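Side-chain contacts in major centromere autoantigen B (Homo sapiens, PDB 1UFI), which probably binds centromeric DNA and pairs with a second copy of itself through a small helical dimerisation domain: residues 22-27 with 31-36; 11-16 with 42-47. All coordinates share one frame; numbering follows the deposited sequence.

Contact 1. Residues 22-27 with 31-36; sequences YLTSFP and RVQSHI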
ATOM      1  N   TYR A  22      -0.283   4.201  -9.260  1.00 19.41           N
ATOM      2  CA  TYR A  22      -1.719   4.204  -9.489  1.00 18.32           C
ATOM      3  C   TYR A  22      -2.424   5.386  -8.805  1.00 19.26           C
ATOM      4  O   TYR A  22      -3.134   6.211  -9.448  1.00 20.16           O
ATOM      5  CB  TYR A  22      -2.365   2.844  -9.114  1.00 17.27           C
ATOM      6  CG  TYR A  22      -3.861   2.836  -9.246  1.00 17.76           C
ATOM      7  CD1 TYR A  22      -4.451   2.649 -10.506  1.00 21.58           C
ATOM      8  CD2 TYR A  22      -4.688   3.052  -8.143  1.00 17.29           C
ATOM      9  CE1 TYR A  22      -5.789   2.670 -10.629  1.00 20.57           C
ATOM     10  CE2 TYR A  22      -6.075   3.026  -8.270  1.00 16.50           C
ATOM     11  CZ  TYR A  22      -6.582   2.883  -9.561  1.00 19.31           C
ATOM     12  OH  TYR A  22      -7.935   2.901  -9.726  1.00 22.52           O
ATOM     13  N   LEU A  23      -2.194   5.514  -7.528  1.00 19.55           N
ATOM     14  CA  LEU A  23      -2.829   6.531  -6.721  1.00 19.65           C
ATOM     15  C   LEU A  23      -2.468   7.928  -7.162  1.00 19.95           C
ATOM     16  O   LEU A  23      -3.366   8.771  -7.287  1.00 19.56           O
ATOM     17  CB  LEU A  23      -2.364   6.318  -5.272  1.00 21.18           C
ATOM     18  CG  LEU A  23      -3.435   6.195  -4.219  1.00 25.50           C
ATOM     19  CD1 LEU A  23      -4.900   5.984  -4.717  1.00 23.76           C
ATOM     20  CD2 LEU A  23      -2.935   5.210  -3.116  1.00 23.86           C
ATOM     21  N   THR A  24      -1.184   8.196  -7.383  1.00 21.62           N
ATOM     22  CA  THR A  24      -0.760   9.549  -7.823  1.00 22.05           C
ATOM     23  C   THR A  24      -1.097   9.808  -9.311  1.00 22.54           C
ATOM     24  O   THR A  24      -0.735  10.854  -9.841  1.00 24.04           O
ATOM     25  CB  THR A  24       0.770   9.768  -7.604  1.00 22.59           C
ATOM     26  OG1 THR A  24       1.480   8.788  -8.359  1.00 24.38           O
ATOM     27  CG2 THR A  24       1.130   9.489  -6.187  1.00 24.62           C
ATOM     28  N   SER A  25      -1.768   8.870  -9.983  1.00 22.76           N
ATOM     29  CA  SER A  25      -2.171   9.114 -11.392  1.00 23.59           C
ATOM     30  C   SER A  25      -3.479   9.928 -11.384  1.00 24.30           C
ATOM     31  O   SER A  25      -3.944  10.428 -12.467  1.00 23.39           O
ATOM     32  CB  SER A  25      -2.358   7.802 -12.166  1.00 24.42           C
ATOM     33  OG  SER A  25      -3.612   7.186 -11.899  1.00 22.84           O
ATOM     34  N   PHE A  26      -4.091   9.995 -10.198  1.00 20.64           N
ATOM     35  CA  PHE A  26      -5.315  10.738  -9.932  1.00 21.21           C
ATOM     36  C   PHE A  26      -4.928  12.025  -9.248  1.00 21.87           C
ATOM     37  O   PHE A  26      -3.830  12.110  -8.667  1.00 19.87           O
ATOM     38  CB  PHE A  26      -6.259   9.959  -9.002  1.00 19.82           C
ATOM     39  CG  PHE A  26      -6.804   8.689  -9.652  1.00 22.80           C
ATOM     40  CD1 PHE A  26      -6.161   7.469  -9.438  1.00 20.60           C
ATOM     41  CD2 PHE A  26      -7.883   8.745 -10.541  1.00 23.93           C
ATOM     42  CE1 PHE A  26      -6.585   6.306 -10.075  1.00 25.16           C
ATOM     43  CE2 PHE A  26      -8.340   7.588 -11.176  1.00 28.03           C
ATOM     44  CZ  PHE A  26      -7.704   6.368 -10.944  1.00 27.42           C
ATOM     45  N   PRO A  27      -5.798  13.029  -9.286  1.00 22.77           N
ATOM     46  CA  PRO A  27      -5.584  14.213  -8.451  1.00 24.38           C
ATOM     47  C   PRO A  27      -5.648  13.715  -7.008  1.00 25.38           C
ATOM     48  O   PRO A  27      -6.549  12.974  -6.660  1.00 27.80           O
ATOM     49  CB  PRO A  27      -6.745  15.141  -8.844  1.00 22.75           C
ATOM     50  CG  PRO A  27      -7.089  14.635 -10.186  1.00 23.52           C
ATOM     51  CD  PRO A  27      -7.007  13.129 -10.113  1.00 22.63           C
ATOM     52  N   ARG A  31      -3.955  14.342   2.397  1.00 24.85           N
ATOM     53  CA  ARG A  31      -4.216  13.212   3.271  1.00 24.57           C
ATOM     54  C   ARG A  31      -3.828  11.910   2.613  1.00 22.58           C
ATOM     55  O   ARG A  31      -3.228  11.030   3.261  1.00 20.10           O
ATOM     56  CB  ARG A  31      -5.680  13.162   3.641  1.00 27.51           C
ATOM     57  CG  ARG A  31      -5.979  12.367   4.917  1.00 33.03           C
ATOM     58  CD  ARG A  31      -7.024  13.045   5.818  1.00 43.81           C
ATOM     59  NE  ARG A  31      -8.049  12.107   6.284  1.00 48.86           N
ATOM     60  CZ  ARG A  31      -7.990  11.439   7.437  1.00 51.94           C
ATOM     61  NH1 ARG A  31      -6.942  11.564   8.247  1.00 54.30           N
ATOM     62  NH2 ARG A  31      -8.973  10.623   7.774  1.00 53.23           N
ATOM     63  N   VAL A  32      -4.179  11.758   1.329  1.00 20.65           N
ATOM     64  CA  VAL A  32      -3.759  10.527   0.589  1.00 17.67           C
ATOM     65  C   VAL A  32      -2.239  10.451   0.494  1.00 16.99           C
ATOM     66  O   VAL A  32      -1.665   9.384   0.702  1.00 17.27           O
ATOM     67  CB  VAL A  32      -4.436  10.452  -0.850  1.00 16.51           C
ATOM     68  CG1 VAL A  32      -3.993   9.134  -1.552  1.00 16.10           C
ATOM     69  CG2 VAL A  32      -5.944  10.495  -0.650  1.00 17.65           C
ATOM     70  N   GLN A  33      -1.578  11.555   0.160  1.00 17.61           N
ATOM     71  CA  GLN A  33      -0.144  11.583   0.076  1.00 19.32           C
ATOM     72  C   GLN A  33       0.453  11.109   1.396  1.00 18.85           C
ATOM     73  O   GLN A  33       1.432  10.357   1.428  1.00 18.38           O
ATOM     74  CB  GLN A  33       0.324  12.995  -0.196  1.00 21.23           C
ATOM     75  CG  GLN A  33       1.649  13.039  -0.947  1.00 31.08           C
ATOM     76  CD  GLN A  33       1.393  12.909  -2.458  1.00 37.43           C
ATOM     77  OE1 GLN A  33       1.980  12.058  -3.131  1.00 40.86           O
ATOM     78  NE2 GLN A  33       0.467  13.721  -2.964  1.00 42.01           N
ATOM     79  N   SER A  34      -0.102  11.632   2.471  1.00 18.59           N
ATOM     80  CA  SER A  34       0.388  11.296   3.821  1.00 18.01           C
ATOM     81  C   SER A  34       0.232   9.794   4.098  1.00 17.28           C
ATOM     82  O   SER A  34       1.134   9.128   4.648  1.00 17.23           O
ATOM     83  CB  SER A  34      -0.379  12.073   4.878  1.00 19.37           C
ATOM     84  OG  SER A  34       0.298  11.814   6.129  1.00 22.28           O
ATOM     85  N   HIS A  35      -0.926   9.271   3.734  1.00 15.55           N
ATOM     86  CA  HIS A  35      -1.215   7.849   3.881  1.00 16.85           C
ATOM     87  C   HIS A  35      -0.228   6.999   3.092  1.00 16.50           C
ATOM     88  O   HIS A  35       0.201   5.958   3.572  1.00 17.23           O
ATOM     89  CB  HIS A  35      -2.609   7.556   3.374  1.00 16.44           C
ATOM     90  CG  HIS A  35      -3.713   8.101   4.241  1.00 17.75           C
ATOM     91  ND1 HIS A  35      -5.004   8.236   3.790  1.00 22.52           N
ATOM     92  CD2 HIS A  35      -3.720   8.517   5.532  1.00 20.94           C
ATOM     93  CE1 HIS A  35      -5.756   8.749   4.748  1.00 24.24           C
ATOM     94  NE2 HIS A  35      -5.011   8.890   5.833  1.00 21.89           N
ATOM     95  N   ILE A  36       0.140   7.424   1.882  1.00 15.79           N
ATOM     96  CA  ILE A  36       1.181   6.726   1.110  1.00 14.37           C
ATOM     97  C   ILE A  36       2.511   6.723   1.854  1.00 16.21           C
ATOM     98  O   ILE A  36       3.121   5.658   2.021  1.00 16.08           O
ATOM     99  CB  ILE A  36       1.368   7.380  -0.263  1.00 13.53           C
ATOM    100  CG1 ILE A  36       0.141   7.062  -1.081  1.00 17.03           C
ATOM    101  CG2 ILE A  36       2.595   6.772  -0.977  1.00 13.13           C
ATOM    102  CD1 ILE A  36       0.101   7.906  -2.438  1.00 16.95           C
TER
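Leu23 meets Val32 and Ile36 where a helical hairpin turns round, at the looped end of one subunit's half of the four-helix bundle that joins two CENP-B chains. Apolar packing carries the contact. Leu23 CG lies 4.0 Å from Val32 CG1, the branch that stands anti to the backbone N (chi1 -178°), and the two side chains meet at a slant. Past Ile36 the leucine runs in the opposite direction, with its CB and CD2 both alongside the isoleucine, each 4.1 Å from Ile36 CD1. Leucine, valine and isoleucine suit this buried spot because their methyl branches fill it without polar atoms needing partners. Leu39 of the second subunit also packs on Leu23.

At the exposed margin, Thr24 uses its two branches differently. Its hydroxyl is hydrogen-bonded to Lys20 O, one helical turn back, while CG2 reaches across, 4.2 Å from Ile36 CD1. The same methyl approaches Gln33 OE1 in a plain van der Waals contact; a bend at chi2 (84°) curls the amide of Gln33 round to it.

Polar bonds shape the turn itself. Leu23 to Phe26 is a type I turn, closed by Phe26 N on Leu23 O. Just before it, Tyr22 O accepts both Ser25 N at 3.0 Å and Ser25 OG at 2.7 Å, the hydroxyl coming in the carbonyl plane onto a lone pair, at a C=O...OG angle of 143°.

Contact 2. Residues 11-16 with 42-47; sequences EAMAYF and DLVHVT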
ATOM      1  N   GLU A  11      10.147  -7.517  -3.534  1.00 18.74           N
ATOM      2  CA  GLU A  11       8.935  -7.686  -4.330  1.00 20.25           C
ATOM      3  C   GLU A  11       7.888  -6.723  -3.732  1.00 19.02           C
ATOM      4  O   GLU A  11       7.220  -5.963  -4.467  1.00 18.85           O
ATOM      5  CB  GLU A  11       8.433  -9.106  -4.220  1.00 20.17           C
ATOM      6  CG  GLU A  11       9.256 -10.120  -5.042  1.00 25.03           C
ATOM      7  CD  GLU A  11       9.093 -11.585  -4.614  1.00 26.35           C
ATOM      8  OE1 GLU A  11       9.927 -12.432  -5.031  1.00 34.24           O
ATOM      9  OE2 GLU A  11       8.202 -11.945  -3.864  1.00 21.66           O
ATOM     10  N   ALA A  12       7.733  -6.765  -2.414  1.00 19.71           N
ATOM     11  CA  ALA A  12       6.673  -5.947  -1.790  1.00 18.24           C
ATOM     12  C   ALA A  12       6.870  -4.474  -2.127  1.00 17.08           C
ATOM     13  O   ALA A  12       5.910  -3.707  -2.367  1.00 14.54           O
ATOM     14  CB  ALA A  12       6.599  -6.174  -0.282  1.00 16.33           C
ATOM     15  N   MET A  13       8.126  -4.029  -2.105  1.00 16.74           N
ATOM     16  CA  MET A  13       8.395  -2.626  -2.383  1.00 17.86           C
ATOM     17  C   MET A  13       8.166  -2.279  -3.833  1.00 17.07           C
ATOM     18  O   MET A  13       7.782  -1.133  -4.126  1.00 17.60           O
ATOM     19  CB  MET A  13       9.810  -2.220  -1.901  1.00 18.08           C
ATOM     20  CG  MET A  13       9.971  -2.473  -0.421  1.00 19.44           C
ATOM     21  SD  MET A  13       8.624  -1.713   0.681  1.00 21.00           S
ATOM     22  CE  MET A  13       8.993  -0.362   0.443  1.00 13.60           C
ATOM     23  N   ALA A  14       8.460  -3.233  -4.727  1.00 18.27           N
ATOM     24  CA  ALA A  14       8.168  -3.052  -6.161  1.00 18.19           C
ATOM     25  C   ALA A  14       6.674  -2.848  -6.352  1.00 18.72           C
ATOM     26  O   ALA A  14       6.236  -1.926  -7.040  1.00 17.72           O
ATOM     27  CB  ALA A  14       8.678  -4.248  -6.989  1.00 18.66           C
ATOM     28  N   TYR A  15       5.909  -3.733  -5.739  1.00 17.07           N
ATOM     29  CA  TYR A  15       4.404  -3.679  -5.746  1.00 17.15           C
ATOM     30  C   TYR A  15       3.925  -2.369  -5.155  1.00 16.50           C
ATOM     31  O   TYR A  15       3.048  -1.726  -5.659  1.00 15.72           O
ATOM     32  CB  TYR A  15       3.848  -4.816  -4.936  1.00 16.19           C
ATOM     33  CG  TYR A  15       4.259  -6.207  -5.453  1.00 15.97           C
ATOM     34  CD1 TYR A  15       4.696  -6.390  -6.765  1.00 19.80           C
ATOM     35  CD2 TYR A  15       4.180  -7.293  -4.612  1.00 18.03           C
ATOM     36  CE1 TYR A  15       5.082  -7.691  -7.219  1.00 22.17           C
ATOM     37  CE2 TYR A  15       4.549  -8.564  -5.055  1.00 20.70           C
ATOM     38  CZ  TYR A  15       4.980  -8.741  -6.317  1.00 19.59           C
ATOM     39  OH  TYR A  15       5.303 -10.045  -6.661  1.00 29.04           O
ATOM     40  N   PHE A  16       4.481  -1.972  -4.017  1.00 17.14           N
ATOM     41  CA  PHE A  16       4.121  -0.695  -3.436  1.00 14.73           C
ATOM     42  C   PHE A  16       4.378   0.525  -4.338  1.00 15.61           C
ATOM     43  O   PHE A  16       3.559   1.480  -4.395  1.00 17.15           O
ATOM     44  CB  PHE A  16       4.853  -0.487  -2.073  1.00 13.93           C
ATOM     45  CG  PHE A  16       4.324   0.719  -1.355  1.00 18.37           C
ATOM     46  CD1 PHE A  16       4.945   1.945  -1.436  1.00 19.00           C
ATOM     47  CD2 PHE A  16       3.080   0.602  -0.706  1.00 18.75           C
ATOM     48  CE1 PHE A  16       4.335   3.080  -0.825  1.00 18.26           C
ATOM     49  CE2 PHE A  16       2.508   1.703  -0.052  1.00 22.64           C
ATOM     50  CZ  PHE A  16       3.133   2.948  -0.161  1.00 21.69           C
ATOM     51  N   ASP A  42       6.339   2.369   7.139  1.00 17.98           N
ATOM     52  CA  ASP A  42       6.097   1.180   7.963  1.00 17.80           C
ATOM     53  C   ASP A  42       6.751   0.005   7.259  1.00 19.45           C
ATOM     54  O   ASP A  42       7.399  -0.848   7.906  1.00 19.14           O
ATOM     55  CB  ASP A  42       4.575   0.853   8.131  1.00 19.86           C
ATOM     56  CG  ASP A  42       3.827   1.886   8.952  1.00 21.40           C
ATOM     57  OD1 ASP A  42       4.431   2.515   9.850  1.00 23.25           O
ATOM     58  OD2 ASP A  42       2.624   2.137   8.743  1.00 22.03           O
ATOM     59  N   LEU A  43       6.547  -0.111   5.933  1.00 16.23           N
ATOM     60  CA  LEU A  43       7.102  -1.242   5.177  1.00 14.96           C
ATOM     61  C   LEU A  43       8.639  -1.335   5.379  1.00 16.66           C
ATOM     62  O   LEU A  43       9.136  -2.445   5.587  1.00 18.68           O
ATOM     63  CB  LEU A  43       6.801  -1.085   3.707  1.00 13.17           C
ATOM     64  CG  LEU A  43       5.390  -1.508   3.328  1.00 15.46           C
ATOM     65  CD1 LEU A  43       5.067  -0.809   1.946  1.00 14.12           C
ATOM     66  CD2 LEU A  43       5.322  -3.029   3.208  1.00 17.26           C
ATOM     67  N   VAL A  44       9.326  -0.197   5.352  1.00 17.43           N
ATOM     68  CA  VAL A  44      10.797  -0.172   5.490  1.00 18.92           C
ATOM     69  C   VAL A  44      11.169  -0.432   6.925  1.00 19.87           C
ATOM     70  O   VAL A  44      12.125  -1.171   7.222  1.00 22.21           O
ATOM     71  CB  VAL A  44      11.335   1.169   5.097  1.00 19.71           C
ATOM     72  CG1 VAL A  44      12.779   1.394   5.658  1.00 22.48           C
ATOM     73  CG2 VAL A  44      11.199   1.330   3.552  1.00 21.21           C
ATOM     74  N   HIS A  45      10.476   0.224   7.832  1.00 22.03           N
ATOM     75  CA  HIS A  45      11.011   0.221   9.201  1.00 25.02           C
ATOM     76  C   HIS A  45      10.578  -0.991  10.020  1.00 24.77           C
ATOM     77  O   HIS A  45      11.368  -1.456  10.853  1.00 27.00           O
ATOM     78  CB  HIS A  45      10.821   1.572   9.890  1.00 25.92           C
ATOM     79  CG  HIS A  45      11.852   2.568   9.486  1.00 30.94           C
ATOM     80  ND1 HIS A  45      11.592   3.580   8.590  1.00 34.18           N
ATOM     81  CD2 HIS A  45      13.170   2.661   9.788  1.00 31.65           C
ATOM     82  CE1 HIS A  45      12.693   4.279   8.379  1.00 34.50           C
ATOM     83  NE2 HIS A  45      13.669   3.737   9.093  1.00 36.99           N
ATOM     84  N   VAL A  46       9.385  -1.532   9.771  1.00 24.98           N
ATOM     85  CA  VAL A  46       9.001  -2.844  10.274  1.00 24.81           C
ATOM     86  C   VAL A  46       9.990  -3.927   9.842  1.00 25.47           C
ATOM     87  O   VAL A  46      10.298  -4.825  10.616  1.00 24.16           O
ATOM     88  CB  VAL A  46       7.588  -3.260   9.813  1.00 25.17           C
ATOM     89  CG1 VAL A  46       7.303  -4.769  10.036  1.00 26.68           C
ATOM     90  CG2 VAL A  46       6.522  -2.363  10.536  1.00 27.40           C
ATOM     91  N   THR A  47      10.422  -3.868   8.597  1.00 22.75           N
ATOM     92  CA  THR A  47      11.396  -4.810   8.064  1.00 24.44           C
ATOM     93  C   THR A  47      12.758  -4.622   8.764  1.00 27.68           C
ATOM     94  O   THR A  47      13.326  -5.583   9.244  1.00 28.76           O
ATOM     95  CB  THR A  47      11.501  -4.604   6.542  1.00 23.96           C
ATOM     96  OG1 THR A  47      10.211  -4.893   5.979  1.00 19.57           O
ATOM     97  CG2 THR A  47      12.499  -5.651   5.878  1.00 21.98           C
TER
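Leu43 O, on the helix whose side chains meet Met13 and Phe16, receives the hydroxyl of Thr47 at 2.7 Å (Thr47 OG1 to Leu43 O), almost in line with the carbonyl. The two helices form an antiparallel hairpin, half of the dimer's four-helix bundle; their axes here come within 11.2 Å and run at 167° to each other. Threonine suits this helical position because its hydroxyl can reach back to the carbonyl four residues earlier and still hydrogen-bond with Tyr22 OH of the second subunit. That tyrosine also packs on Leu43, which therefore serves both the hairpin and the dimer.

Between 11-16 and 42-47 the side chains meet by apolar contacts, with no hydrogen bond across. Leu43 meets two unlike partners with different atoms: CB against the sulfur of Met13, CD1 against the ring of Phe16. Its CD1 lies over a face of that ring, 4.0 Å from the ring centroid and 30° off the normal, a CH-pi contact; the nearest ring atom to this methyl is Phe16 CD2, at 3.6 Å. With CG anti to the backbone N (chi1 -171°), the ring of Phe16 is carried toward the facing helix, where Ile36, Leu39 and Glu40 also touch it. A flat, wide side chain is useful here because it can span the gap and meet several residues at once.

Met13 lies nearer the surface. Its side chain and that of Val44 cross at roughly a right angle. A bend at chi2 folds the flexible methionine chain inward, past Leu43 in the opposite direction, and brings Met13 SD to 3.6 Å from Leu43 CB.

Overall arrangement
Both contacts join helix 9-23 to helix 30-49, on opposite sides of the chain's centre and with their own centres about 17 Å apart. Contact 1 is nested inside contact 2: along the chain come 11-16, 22-27, 31-36 and 42-47, so contact 1 lies beside the connecting loop and contact 2 toward the two ends of the modelled chain. The two contacts touch where Phe16 CZ packs on Ile36 O, 3.5 Å away. Both contacts also reach the second subunit. There His35 of contact 1 hydrogen-bonds to Asp42 of the neighbouring chain, tying the loop half of one hairpin to the other half of its partner, so residues of both contacts take part in the dimer interface.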